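PDB 5FFJ: endonuclease and methylase LlaGI from Lactococcus lactis, which recognises a specific DNA sequence and, as a Type ISP restriction-modification enzyme, probably combines DNA methylation with ATP-driven translocation that leads to cleavage. Local coordinates for residues N1182-D1188 with I1206-N1212; M1142-P1148 with Y1199-V1205; I562-Q566 with S610-I614. All coordinates share one frame; numbering follows the deposited sequence.

Contact 1: residues N1182-D1188 with I1206-N1212; sequences NISGQGD and IGGQARN. With nucleotides of chain B.
Ile1183 N donates to Arg1211 O at 2.7 Å, the shortest hydrogen bond between the two segments. It joins neighbouring antiparallel strands in the small sheet of the DNA-specificity domain. The return bond from Arg1211 N to Ile1183 O is weak. Beyond Ser1184 and before Ala1210 the strands give way to loops, and these loops meet the DNA.

Gln1209 links loop and base. With chi1 at 52° its CG is tucked over the backbone, and the kink at chi2 brings the amide to the carbonyls of Gly1185 and Gln1186. NE2 gives a straight hydrogen bond to Gln1186 O at 3.2 Å, with the acceptor in the amide plane, while NE2 itself stands above the plane of the Gln1186 carbonyl. The other end, OE1, accepts from N4 of DC9 of chain B at 2.7 Å. A leucine in its place would probably leave Gln1186 O and the cytosine amino group without these partners and free the 1185-1187 turn to shift.

Arg1211 reaches the backbone of the same DNA strand. Its NH2 donates to OP2 of DT8 of chain B at 3.1 Å, near the guanidinium plane. Gln1186 OE1 lies over one guanidinium face, and its amide plane is tilted 36° from that group. The angle is too poor for a hydrogen bond.

Back along the strand pair, Ile1206 packs CG2 against Ser1184 OG, which bonds to Ala1193 N. Its CD1 lies 3.8 Å from Asn1182 CB. Farther along, Gly1208 N donates to the syn lone pair of Asp1188 OD1 at 3.3 Å.

Contact 2: residues M1142-P1148 with Y1199-V1205; sequences MLAMYRP and YLSDMHV. With nucleotides of chain C; nucleotides of chain B.
A parallel strand pairing at the edge of a mixed sheet in the specificity domain runs into a DNA-reading loop. Met1145 lies opposite Ser1201. Met1145 N donates to Leu1200 O, and Met1145 O accepts from Asp1202 N at 2.8 Å with an almost straight N-H. Ala1144 CB meets Leu1200 CD2, and Leu1143 CB lies 3.6 Å from Tyr1199 CD2. Met1145 CB faces Val1205 CG1.

At Tyr1146 and Arg1147 the strand has a classic beta bulge opposite Thr1150. The Arg1147 chain bends at chi2 and chi3 (-62° and 134°), which folds its guanidinium back between two layers. His1204 CB lies over one face. The opposite face rests on the Tyr1146 ring, with CE2 over the centre of the guanidinium.

Asp1202 OD2 holds the guanidinium edge. Arg1147 NH2 makes a salt bridge to it at 3.3 Å, on its anti side but tilted out of the carboxylate plane. His1204 N donates to the same oxygen from the other face of the carboxylate at 3.3 Å, closing an Asx turn. Arg1147 NH1 lies against OP2 of DG15 of chain C, a hydrogen bond modelled doubtfully short.

The His1204 ring, 82° from the guanidinium plane, donates from NE2 to N7 of DG16 of chain C at 3.1 Å, while N7 of DG15 of chain C lies over one face. His1204 ND1 is bonded to Gly1207 O. Asp1202 probably helps to place the phosphate-contacting arginine and, through the backbone N, the histidine. Both histidine ring nitrogens face acceptors, consistent with a doubly protonated ring, which the DNA would probably favour and Arg1147 oppose.

Contact 3: residues I562-Q566 with S610-I614; sequences IAERQ and SQHLI
Ile562 and Ile614 meet tip to tip, CD1 to CD1, where two helices of the coupler domain pack together. The axes of the short helical segments pass 10.5 Å apart at 129°, so these segments run roughly antiparallel but strongly skewed. The contact is small, and few side chains carry it.

The close-packed part is a narrow patch. Leu657, from a loop, touches both isoleucines and adds to the apolar end. Next to them Ala563 brings its CB within 3.3 Å of Ser610 OG. This is also where the two backbones come nearest. The loose side is on the first helix. Glu564, modelled only to CB, points away, and Arg565 takes no part and is exposed to solvent. The second helix is instead covered at His612 by helix 633-646, and His612 ND1 bonds to Tyr787 OH.

Gln566 reaches from one helix to the other. Its chain is extended beyond CG (chi2 175°), which carries the amide across to the second helix. There it slides past Leu613 in the opposite direction, with NE2 3.3 Å from Leu613 CD1. Phe650 also packs on this glutamine. The amide oxygen makes the polar link: Ser610 OG donates to Gln566 OE1 at 3.2 Å, tilted 27° from the carbonyl plane.

How the contacts relate
From the N terminus, contact 3 comes first. It closes a mostly helical loop between 562-566 and 610-614, joining helices 558-574 and 602-623 of the coupler domain. It is complete before the other two begin. Contact 2 opens at 1142-1148, contact 1 opens at 1182-1188, contact 2 closes at 1199-1205 and contact 1 closes at 1206-1212. Their loops therefore cross. Both lie in the specificity domain, on neighbouring sheets, with centres about 12 Å apart. Asn1182 ND2 probably bonds to Ser1201 OG, and Ala1210 packs on Met1203. Together they face both DNA strands. Contact 3 lies on the opposite side of the chain's centre, about 51 Å from contact 1 between centres.

Contact 1: residues N1182-D1188 with I1206-N1212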
loop_
_atom_site.group_PDB
_atom_site.type_symbol
_atom_site.label_atom_id
_atom_site.label_comp_id
_atom_site.label_asym_id
_atom_site.label_seq_id
_atom_site.Cartn_x
_atom_site.Cartn_y
_atom_site.Cartn_z
ATOM N N ASN A 1182 -13.519 -9.210 32.559
ATOM C CA ASN A 1182 -13.403 -8.629 31.229
ATOM C C ASN A 1182 -14.688 -8.835 30.440
ATOM O O ASN A 1182 -15.330 -9.881 30.542
ATOM C CB ASN A 1182 -12.224 -9.228 30.463
ATOM C CG ASN A 1182 -10.893 -8.940 31.122
ATOM O OD1 ASN A 1182 -10.456 -7.791 31.192
ATOM N ND2 ASN A 1182 -10.230 -9.986 31.598
ATOM N N ILE A 1183 -15.059 -7.826 29.660
ATOM C CA ILE A 1183 -16.246 -7.899 28.818
ATOM C C ILE A 1183 -16.000 -7.265 27.455
ATOM O O ILE A 1183 -15.132 -6.400 27.312
ATOM C CB ILE A 1183 -17.453 -7.191 29.472
ATOM C CG1 ILE A 1183 -17.068 -5.767 29.888
ATOM C CG2 ILE A 1183 -17.961 -7.987 30.672
ATOM C CD1 ILE A 1183 -18.242 -4.912 30.315
ATOM N N SER A 1184 -16.767 -7.698 26.457
ATOM C CA SER A 1184 -16.780 -7.023 25.167
ATOM C C SER A 1184 -17.189 -5.578 25.424
ATOM O O SER A 1184 -18.003 -5.313 26.311
ATOM C CB SER A 1184 -17.742 -7.703 24.184
ATOM O OG SER A 1184 -17.587 -9.111 24.185
ATOM N N GLY A 1185 -16.622 -4.650 24.661
ATOM C CA GLY A 1185 -16.833 -3.237 24.910
ATOM C C GLY A 1185 -17.467 -2.494 23.756
ATOM O O GLY A 1185 -17.002 -2.575 22.622
ATOM N N GLN A 1186 -18.572 -1.823 24.067
ATOM C CA GLN A 1186 -19.083 -0.684 23.312
ATOM C C GLN A 1186 -18.792 -0.707 21.797
ATOM O O GLN A 1186 -17.935 0.024 21.299
ATOM C CB GLN A 1186 -18.519 0.597 23.953
ATOM C CG GLN A 1186 -19.570 1.478 24.632
ATOM C CD GLN A 1186 -18.984 2.378 25.709
ATOM O OE1 GLN A 1186 -18.157 1.945 26.513
ATOM N NE2 GLN A 1186 -19.418 3.634 25.733
ATOM N N GLY A 1187 -19.498 -1.575 21.074
ATOM C CA GLY A 1187 -19.497 -1.535 19.621
ATOM C C GLY A 1187 -18.693 -2.612 18.908
ATOM O O GLY A 1187 -18.242 -2.399 17.782
ATOM N N ASP A 1188 -18.513 -3.763 19.554
ATOM C CA ASP A 1188 -18.000 -4.953 18.878
ATOM C C ASP A 1188 -19.102 -5.480 17.991
ATOM O O ASP A 1188 -20.272 -5.460 18.374
ATOM C CB ASP A 1188 -17.579 -6.046 19.868
ATOM C CG ASP A 1188 -16.081 -6.062 20.145
ATOM O OD1 ASP A 1188 -15.287 -5.785 19.221
ATOM O OD2 ASP A 1188 -15.702 -6.380 21.292
ATOM N N ILE A 1206 -10.959 -9.410 24.789
ATOM C CA ILE A 1206 -12.256 -9.652 24.168
ATOM C C ILE A 1206 -12.557 -8.564 23.141
ATOM O O ILE A 1206 -12.976 -7.458 23.487
ATOM C CB ILE A 1206 -13.395 -9.702 25.203
ATOM C CG1 ILE A 1206 -13.058 -10.688 26.324
ATOM C CG2 ILE A 1206 -14.694 -10.116 24.529
ATOM C CD1 ILE A 1206 -14.060 -10.686 27.453
ATOM N N GLY A 1207 -12.326 -8.884 21.874
ATOM C CA GLY A 1207 -12.664 -7.986 20.786
ATOM C C GLY A 1207 -11.647 -6.879 20.588
ATOM O O GLY A 1207 -10.466 -7.053 20.888
ATOM N N GLY A 1208 -12.115 -5.739 20.083
ATOM C CA GLY A 1208 -11.241 -4.635 19.723
ATOM C C GLY A 1208 -11.127 -3.608 20.832
ATOM O O GLY A 1208 -10.145 -2.872 20.911
ATOM N N GLN A 1209 -12.145 -3.558 21.686
ATOM C CA GLN A 1209 -12.145 -2.678 22.852
ATOM C C GLN A 1209 -12.793 -3.397 24.034
ATOM O O GLN A 1209 -13.993 -3.663 24.029
ATOM C CB GLN A 1209 -12.871 -1.360 22.553
ATOM C CG GLN A 1209 -14.272 -1.510 21.973
ATOM C CD GLN A 1209 -14.284 -1.595 20.459
ATOM O OE1 GLN A 1209 -13.294 -1.970 19.835
ATOM N NE2 GLN A 1209 -15.410 -1.231 19.858
ATOM N N ALA A 1210 -11.992 -3.727 25.041
ATOM C CA ALA A 1210 -12.478 -4.514 26.170
ATOM C C ALA A 1210 -12.519 -3.696 27.450
ATOM O O ALA A 1210 -11.532 -3.070 27.838
ATOM C CB ALA A 1210 -11.614 -5.748 26.374
ATOM N N ARG A 1211 -13.677 -3.714 28.097
ATOM C CA ARG A 1211 -13.844 -3.112 29.409
ATOM C C ARG A 1211 -13.679 -4.206 30.457
ATOM O O ARG A 1211 -13.988 -5.372 30.191
ATOM C CB ARG A 1211 -15.219 -2.446 29.534
ATOM C CG ARG A 1211 -15.745 -1.807 28.245
ATOM C CD ARG A 1211 -14.891 -0.606 27.836
ATOM N NE ARG A 1211 -15.059 -0.265 26.421
ATOM C CZ ARG A 1211 -15.213 0.966 25.938
ATOM N NH1 ARG A 1211 -15.233 2.022 26.743
ATOM N NH2 ARG A 1211 -15.352 1.141 24.629
ATOM N N ASN A 1212 -13.180 -3.844 31.633
ATOM C CA ASN A 1212 -13.108 -4.787 32.743
ATOM C C ASN A 1212 -13.659 -4.167 34.016
ATOM O O ASN A 1212 -13.645 -2.946 34.189
ATOM C CB ASN A 1212 -11.672 -5.275 32.966
ATOM C CG ASN A 1212 -10.712 -4.151 33.278
ATOM O OD1 ASN A 1212 -10.582 -3.733 34.428
ATOM N ND2 ASN A 1212 -10.021 -3.661 32.253
ATOM P P DT B 8 -16.699 4.839 22.524
ATOM O OP1 DT B 8 -17.980 5.575 22.426
ATOM O OP2 DT B 8 -16.630 3.620 23.361
ATOM O "O5'" DT B 8 -16.210 4.444 21.052
ATOM C "C5'" DT B 8 -15.801 5.464 20.132
ATOM C "C4'" DT B 8 -15.172 4.861 18.885
ATOM O "O4'" DT B 8 -13.715 4.842 19.032
ATOM C "C3'" DT B 8 -15.556 3.413 18.602
ATOM O "O3'" DT B 8 -15.541 3.146 17.200
ATOM C "C2'" DT B 8 -14.461 2.663 19.340
ATOM C "C1'" DT B 8 -13.254 3.501 18.955
ATOM N N1 DT B 8 -12.032 3.334 19.837
ATOM C C2 DT B 8 -10.791 3.645 19.322
ATOM O O2 DT B 8 -10.620 4.051 18.187
ATOM N N3 DT B 8 -9.749 3.472 20.188
ATOM C C4 DT B 8 -9.811 3.024 21.485
ATOM O O4 DT B 8 -8.807 2.905 22.172
ATOM C C5 DT B 8 -11.137 2.704 21.969
ATOM C C7 DT B 8 -11.340 2.199 23.373
ATOM C C6 DT B 8 -12.171 2.873 21.132
ATOM P P DC B 9 -16.850 3.397 16.302
ATOM O OP1 DC B 9 -17.321 4.771 16.588
ATOM O OP2 DC B 9 -17.774 2.260 16.512
ATOM O "O5'" DC B 9 -16.299 3.315 14.797
ATOM C "C5'" DC B 9 -15.467 4.359 14.283
ATOM C "C4'" DC B 9 -14.192 3.803 13.660
ATOM O "O4'" DC B 9 -13.310 3.294 14.706
ATOM C "C3'" DC B 9 -14.395 2.638 12.681
ATOM O "O3'" DC B 9 -13.668 2.866 11.477
ATOM C "C2'" DC B 9 -13.869 1.431 13.452
ATOM C "C1'" DC B 9 -12.768 2.063 14.279
ATOM N N1 DC B 9 -12.326 1.260 15.484
ATOM C C2 DC B 9 -10.958 1.080 15.743
ATOM O O2 DC B 9 -10.125 1.580 14.978
ATOM N N3 DC B 9 -10.582 0.359 16.831
ATOM C C4 DC B 9 -11.505 -0.169 17.637
ATOM N N4 DC B 9 -11.086 -0.870 18.699
ATOM C C5 DC B 9 -12.898 0.003 17.392
ATOM C C6 DC B 9 -13.260 0.716 16.317
#

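Contact 2: residues M1142-P1148 with Y1199-V1205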
loop_
_atom_site.group_PDB
_atom_site.type_symbol
_atom_site.label_atom_id
_atom_site.label_comp_id
_atom_site.label_asym_id
_atom_site.label_seq_id
_atom_site.Cartn_x
_atom_site.Cartn_y
_atom_site.Cartn_z
ATOM N N MET A 1142 5.656 -7.978 34.386
ATOM C CA MET A 1142 4.626 -8.724 35.103
ATOM C C MET A 1142 3.789 -9.582 34.166
ATOM O O MET A 1142 3.935 -9.513 32.945
ATOM C CB MET A 1142 3.720 -7.764 35.872
ATOM C CG MET A 1142 3.153 -6.631 35.035
ATOM S SD MET A 1142 2.251 -5.441 36.046
ATOM C CE MET A 1142 0.822 -6.405 36.522
ATOM N N LEU A 1143 2.917 -10.393 34.754
ATOM C CA LEU A 1143 2.024 -11.252 33.991
ATOM C C LEU A 1143 0.727 -10.529 33.669
ATOM O O LEU A 1143 0.236 -9.728 34.465
ATOM C CB LEU A 1143 1.726 -12.536 34.766
ATOM C CG LEU A 1143 2.844 -13.575 34.774
ATOM C CD1 LEU A 1143 2.626 -14.561 35.902
ATOM C CD2 LEU A 1143 2.904 -14.293 33.435
ATOM N N ALA A 1144 0.175 -10.823 32.498
ATOM C CA ALA A 1144 -1.070 -10.208 32.067
ATOM C C ALA A 1144 -1.801 -11.097 31.068
ATOM O O ALA A 1144 -1.176 -11.868 30.341
ATOM C CB ALA A 1144 -0.796 -8.842 31.456
ATOM N N MET A 1145 -3.127 -10.993 31.052
ATOM C CA MET A 1145 -3.937 -11.644 30.029
ATOM C C MET A 1145 -3.876 -10.858 28.730
ATOM O O MET A 1145 -4.468 -9.784 28.619
ATOM C CB MET A 1145 -5.392 -11.773 30.480
ATOM C CG MET A 1145 -5.709 -13.052 31.233
ATOM S SD MET A 1145 -5.470 -14.524 30.220
ATOM C CE MET A 1145 -6.033 -15.805 31.333
ATOM N N TYR A 1146 -3.160 -11.395 27.751
ATOM C CA TYR A 1146 -3.043 -10.756 26.450
ATOM C C TYR A 1146 -4.242 -11.121 25.577
ATOM O O TYR A 1146 -4.805 -10.269 24.889
ATOM C CB TYR A 1146 -1.734 -11.169 25.779
ATOM C CG TYR A 1146 -1.445 -10.445 24.489
ATOM C CD1 TYR A 1146 -1.171 -9.084 24.483
ATOM C CD2 TYR A 1146 -1.429 -11.124 23.279
ATOM C CE1 TYR A 1146 -0.899 -8.417 23.306
ATOM C CE2 TYR A 1146 -1.158 -10.466 22.098
ATOM C CZ TYR A 1146 -0.894 -9.115 22.117
ATOM O OH TYR A 1146 -0.624 -8.456 20.942
ATOM N N ARG A 1147 -4.625 -12.393 25.624
ATOM C CA ARG A 1147 -5.763 -12.902 24.871
ATOM C C ARG A 1147 -6.484 -13.933 25.735
ATOM O O ARG A 1147 -5.933 -14.381 26.739
ATOM C CB ARG A 1147 -5.296 -13.508 23.546
ATOM C CG ARG A 1147 -4.683 -12.509 22.585
ATOM C CD ARG A 1147 -5.666 -11.434 22.152
ATOM N NE ARG A 1147 -5.057 -10.105 22.210
ATOM C CZ ARG A 1147 -4.485 -9.487 21.180
ATOM N NH1 ARG A 1147 -4.438 -10.060 19.982
ATOM N NH2 ARG A 1147 -3.962 -8.284 21.347
ATOM N N PRO A 1148 -7.721 -14.305 25.367
ATOM C CA PRO A 1148 -8.424 -15.198 26.295
ATOM C C PRO A 1148 -7.700 -16.536 26.475
ATOM O O PRO A 1148 -7.330 -17.173 25.490
ATOM C CB PRO A 1148 -9.803 -15.385 25.646
ATOM C CG PRO A 1148 -9.655 -14.962 24.243
ATOM C CD PRO A 1148 -8.502 -14.023 24.149
ATOM N N TYR A 1199 -5.395 -11.608 36.383
ATOM C CA TYR A 1199 -4.250 -10.771 36.045
ATOM C C TYR A 1199 -4.669 -9.518 35.283
ATOM O O TYR A 1199 -5.827 -9.371 34.891
ATOM C CB TYR A 1199 -3.248 -11.565 35.204
ATOM C CG TYR A 1199 -2.708 -12.800 35.887
ATOM C CD1 TYR A 1199 -3.469 -13.959 35.976
ATOM C CD2 TYR A 1199 -1.431 -12.813 36.432
ATOM C CE1 TYR A 1199 -2.979 -15.091 36.597
ATOM C CE2 TYR A 1199 -0.930 -13.943 37.051
ATOM C CZ TYR A 1199 -1.710 -15.079 37.131
ATOM O OH TYR A 1199 -1.217 -16.205 37.747
ATOM N N LEU A 1200 -3.712 -8.619 35.083
ATOM C CA LEU A 1200 -3.902 -7.455 34.231
ATOM C C LEU A 1200 -4.325 -7.917 32.838
ATOM O O LEU A 1200 -3.831 -8.930 32.347
ATOM C CB LEU A 1200 -2.611 -6.636 34.174
ATOM C CG LEU A 1200 -2.636 -5.273 33.489
ATOM C CD1 LEU A 1200 -1.584 -4.387 34.124
ATOM C CD2 LEU A 1200 -2.385 -5.395 31.996
ATOM N N SER A 1201 -5.238 -7.181 32.208
ATOM C CA SER A 1201 -5.820 -7.612 30.937
ATOM C C SER A 1201 -5.590 -6.611 29.812
ATOM O O SER A 1201 -5.759 -5.403 29.988
ATOM C CB SER A 1201 -7.321 -7.860 31.104
ATOM O OG SER A 1201 -7.557 -8.956 31.972
ATOM N N ASP A 1202 -5.199 -7.128 28.651
ATOM C CA ASP A 1202 -5.039 -6.305 27.461
ATOM C C ASP A 1202 -6.402 -5.808 27.021
ATOM O O ASP A 1202 -7.430 -6.275 27.513
ATOM C CB ASP A 1202 -4.375 -7.090 26.328
ATOM C CG ASP A 1202 -3.836 -6.189 25.225
ATOM O OD1 ASP A 1202 -3.059 -5.263 25.535
ATOM O OD2 ASP A 1202 -4.196 -6.404 24.047
ATOM N N MET A 1203 -6.412 -4.868 26.087
ATOM C CA MET A 1203 -7.663 -4.369 25.544
ATOM C C MET A 1203 -8.300 -5.417 24.644
ATOM O O MET A 1203 -9.514 -5.427 24.455
ATOM C CB MET A 1203 -7.426 -3.073 24.769
ATOM C CG MET A 1203 -8.685 -2.386 24.265
ATOM S SD MET A 1203 -8.315 -1.280 22.903
ATOM C CE MET A 1203 -8.659 0.295 23.650
ATOM N N HIS A 1204 -7.480 -6.302 24.094
ATOM C CA HIS A 1204 -7.965 -7.236 23.094
ATOM C C HIS A 1204 -8.173 -8.635 23.662
ATOM O O HIS A 1204 -8.180 -9.619 22.923
ATOM C CB HIS A 1204 -6.998 -7.260 21.914
ATOM C CG HIS A 1204 -6.886 -5.940 21.216
ATOM N ND1 HIS A 1204 -7.975 -5.300 20.661
ATOM C CD2 HIS A 1204 -5.824 -5.128 21.002
ATOM C CE1 HIS A 1204 -7.584 -4.156 20.125
ATOM N NE2 HIS A 1204 -6.284 -4.028 20.319
ATOM N N VAL A 1205 -8.370 -8.716 24.976
ATOM C CA VAL A 1205 -8.748 -9.978 25.600
ATOM C C VAL A 1205 -10.113 -10.399 25.066
ATOM O O VAL A 1205 -10.397 -11.586 24.916
ATOM C CB VAL A 1205 -8.798 -9.880 27.141
ATOM C CG1 VAL A 1205 -7.400 -9.691 27.705
ATOM C CG2 VAL A 1205 -9.727 -8.750 27.587
ATOM P P DG C 15 -2.088 -9.420 17.122
ATOM O OP1 DG C 15 -0.720 -9.987 17.123
ATOM O OP2 DG C 15 -3.156 -10.117 17.874
ATOM O "O5'" DG C 15 -2.061 -7.899 17.623
ATOM C "C5'" DG C 15 -0.820 -7.253 17.911
ATOM C "C4'" DG C 15 -0.744 -5.901 17.231
ATOM O "O4'" DG C 15 -2.010 -5.631 16.560
ATOM C "C3'" DG C 15 -0.508 -4.721 18.175
ATOM O "O3'" DG C 15 0.360 -3.743 17.567
ATOM C "C2'" DG C 15 -1.920 -4.196 18.408
ATOM C "C1'" DG C 15 -2.573 -4.432 17.056
ATOM N N9 DG C 15 -4.035 -4.569 17.097
ATOM C C8 DG C 15 -4.767 -5.531 17.754
ATOM N N7 DG C 15 -6.059 -5.401 17.597
ATOM C C5 DG C 15 -6.193 -4.284 16.781
ATOM C C6 DG C 15 -7.358 -3.656 16.271
ATOM O O6 DG C 15 -8.543 -3.974 16.446
ATOM N N1 DG C 15 -7.044 -2.551 15.485
ATOM C C2 DG C 15 -5.768 -2.109 15.224
ATOM N N2 DG C 15 -5.660 -1.026 14.444
ATOM N N3 DG C 15 -4.672 -2.686 15.695
ATOM C C4 DG C 15 -4.957 -3.763 16.464
ATOM P P DG C 16 1.061 -2.596 18.452
ATOM O OP1 DG C 16 2.526 -2.754 18.329
ATOM O OP2 DG C 16 0.435 -2.608 19.794
ATOM O "O5'" DG C 16 0.635 -1.240 17.716
ATOM C "C5'" DG C 16 -0.694 -1.116 17.237
ATOM C "C4'" DG C 16 -1.000 0.279 16.728
ATOM O "O4'" DG C 16 -2.427 0.370 16.495
ATOM C "C3'" DG C 16 -0.745 1.412 17.703
ATOM O "O3'" DG C 16 -0.831 2.667 17.043
ATOM C "C2'" DG C 16 -1.912 1.218 18.636
ATOM C "C1'" DG C 16 -3.027 1.026 17.611
ATOM N N9 DG C 16 -4.158 0.234 18.071
ATOM C C8 DG C 16 -4.152 -0.809 18.966
ATOM N N7 DG C 16 -5.338 -1.320 19.170
ATOM C C5 DG C 16 -6.174 -0.566 18.355
ATOM C C6 DG C 16 -7.571 -0.649 18.148
ATOM O O6 DG C 16 -8.379 -1.434 18.664
ATOM N N1 DG C 16 -8.013 0.308 17.236
ATOM C C2 DG C 16 -7.204 1.226 16.607
ATOM N N2 DG C 16 -7.802 2.073 15.758
ATOM N N3 DG C 16 -5.901 1.311 16.793
ATOM C C4 DG C 16 -5.458 0.389 17.676
ATOM P P DT B 8 -16.699 4.839 22.524
ATOM O OP1 DT B 8 -17.980 5.575 22.426
ATOM O OP2 DT B 8 -16.630 3.620 23.361
ATOM O "O5'" DT B 8 -16.210 4.444 21.052
ATOM C "C5'" DT B 8 -15.801 5.464 20.132
ATOM C "C4'" DT B 8 -15.172 4.861 18.885
ATOM O "O4'" DT B 8 -13.715 4.842 19.032
ATOM C "C3'" DT B 8 -15.556 3.413 18.602
ATOM O "O3'" DT B 8 -15.541 3.146 17.200
ATOM C "C2'" DT B 8 -14.461 2.663 19.340
ATOM C "C1'" DT B 8 -13.254 3.501 18.955
ATOM N N1 DT B 8 -12.032 3.334 19.837
ATOM C C2 DT B 8 -10.791 3.645 19.322
ATOM O O2 DT B 8 -10.620 4.051 18.187
ATOM N N3 DT B 8 -9.749 3.472 20.188
ATOM C C4 DT B 8 -9.811 3.024 21.485
ATOM O O4 DT B 8 -8.807 2.905 22.172
ATOM C C5 DT B 8 -11.137 2.704 21.969
ATOM C C7 DT B 8 -11.340 2.199 23.373
ATOM C C6 DT B 8 -12.171 2.873 21.132
#

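Contact 3: residues I562-Q566 with S610-I614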
loop_
_atom_site.group_PDB
_atom_site.type_symbol
_atom_site.label_atom_id
_atom_site.label_comp_id
_atom_site.label_asym_id
_atom_site.label_seq_id
_atom_site.Cartn_x
_atom_site.Cartn_y
_atom_site.Cartn_z
ATOM N N ILE A 562 16.747 7.555 -14.664
ATOM C CA ILE A 562 16.591 8.832 -15.353
ATOM C C ILE A 562 16.000 9.894 -14.430
ATOM O O ILE A 562 16.388 11.061 -14.483
ATOM C CB ILE A 562 15.698 8.692 -16.604
ATOM C CG1 ILE A 562 14.300 8.192 -16.226
ATOM C CG2 ILE A 562 16.345 7.746 -17.603
ATOM C CD1 ILE A 562 13.329 8.191 -17.363
ATOM N N ALA A 563 15.064 9.484 -13.579
ATOM C CA ALA A 563 14.381 10.412 -12.687
ATOM C C ALA A 563 15.327 10.860 -11.586
ATOM O O ALA A 563 15.337 12.029 -11.201
ATOM C CB ALA A 563 13.140 9.766 -12.099
ATOM N N GLU A 564 16.121 9.918 -11.087
ATOM C CA GLU A 564 17.133 10.219 -10.083
ATOM C C GLU A 564 18.116 11.255 -10.616
ATOM O O GLU A 564 18.596 12.104 -9.870
ATOM C CB GLU A 564 17.876 8.947 -9.669
ATOM N N ARG A 565 18.408 11.183 -11.911
ATOM C CA ARG A 565 19.274 12.170 -12.548
ATOM C C ARG A 565 18.580 13.526 -12.607
ATOM O O ARG A 565 19.181 14.556 -12.297
ATOM C CB ARG A 565 19.672 11.723 -13.957
ATOM C CG ARG A 565 20.822 10.728 -13.993
ATOM C CD ARG A 565 21.550 10.767 -15.328
ATOM N NE ARG A 565 22.821 10.047 -15.277
ATOM C CZ ARG A 565 23.966 10.569 -14.841
ATOM N NH1 ARG A 565 24.014 11.823 -14.407
ATOM N NH2 ARG A 565 25.068 9.833 -14.836
ATOM N N GLN A 566 17.312 13.517 -13.005
ATOM C CA GLN A 566 16.526 14.742 -13.095
ATOM C C GLN A 566 16.359 15.386 -11.724
ATOM O O GLN A 566 16.724 16.543 -11.525
ATOM C CB GLN A 566 15.154 14.454 -13.707
ATOM C CG GLN A 566 15.198 14.069 -15.179
ATOM C CD GLN A 566 13.839 13.668 -15.720
ATOM O OE1 GLN A 566 12.863 13.577 -14.977
ATOM N NE2 GLN A 566 13.770 13.428 -17.026
ATOM N N SER A 610 9.010 15.137 -13.108
ATOM C CA SER A 610 9.657 13.956 -13.666
ATOM C C SER A 610 8.626 13.124 -14.413
ATOM O O SER A 610 8.752 12.903 -15.615
ATOM C CB SER A 610 10.321 13.120 -12.571
ATOM O OG SER A 610 10.907 11.945 -13.109
ATOM N N GLN A 611 7.597 12.694 -13.687
ATOM C CA GLN A 611 6.509 11.901 -14.251
ATOM C C GLN A 611 5.928 12.526 -15.516
ATOM O O GLN A 611 5.509 11.815 -16.430
ATOM C CB GLN A 611 5.399 11.723 -13.212
ATOM C CG GLN A 611 5.810 10.913 -11.993
ATOM C CD GLN A 611 4.740 10.896 -10.917
ATOM O OE1 GLN A 611 3.694 11.530 -11.055
ATOM N NE2 GLN A 611 4.999 10.168 -9.836
ATOM N N HIS A 612 5.901 13.853 -15.566
ATOM C CA HIS A 612 5.404 14.557 -16.744
ATOM C C HIS A 612 6.343 14.371 -17.934
ATOM O O HIS A 612 5.895 14.085 -19.045
ATOM C CB HIS A 612 5.227 16.047 -16.454
ATOM C CG HIS A 612 4.997 16.871 -17.682
ATOM N ND1 HIS A 612 3.761 16.981 -18.283
ATOM C CD2 HIS A 612 5.847 17.610 -18.432
ATOM C CE1 HIS A 612 3.859 17.761 -19.345
ATOM N NE2 HIS A 612 5.114 18.158 -19.456
ATOM N N LEU A 613 7.641 14.535 -17.693
ATOM C CA LEU A 613 8.644 14.399 -18.746
ATOM C C LEU A 613 8.601 13.014 -19.385
ATOM O O LEU A 613 8.786 12.873 -20.594
ATOM C CB LEU A 613 10.049 14.657 -18.195
ATOM C CG LEU A 613 10.376 16.054 -17.656
ATOM C CD1 LEU A 613 11.850 16.133 -17.278
ATOM C CD2 LEU A 613 10.017 17.144 -18.649
ATOM N N ILE A 614 8.360 11.994 -18.567
ATOM C CA ILE A 614 8.376 10.615 -19.046
ATOM C C ILE A 614 7.170 10.304 -19.924
ATOM O O ILE A 614 7.300 9.664 -20.966
ATOM C CB ILE A 614 8.385 9.596 -17.881
ATOM C CG1 ILE A 614 9.396 9.989 -16.799
ATOM C CG2 ILE A 614 8.681 8.196 -18.403
ATOM C CD1 ILE A 614 10.732 10.461 -17.322
#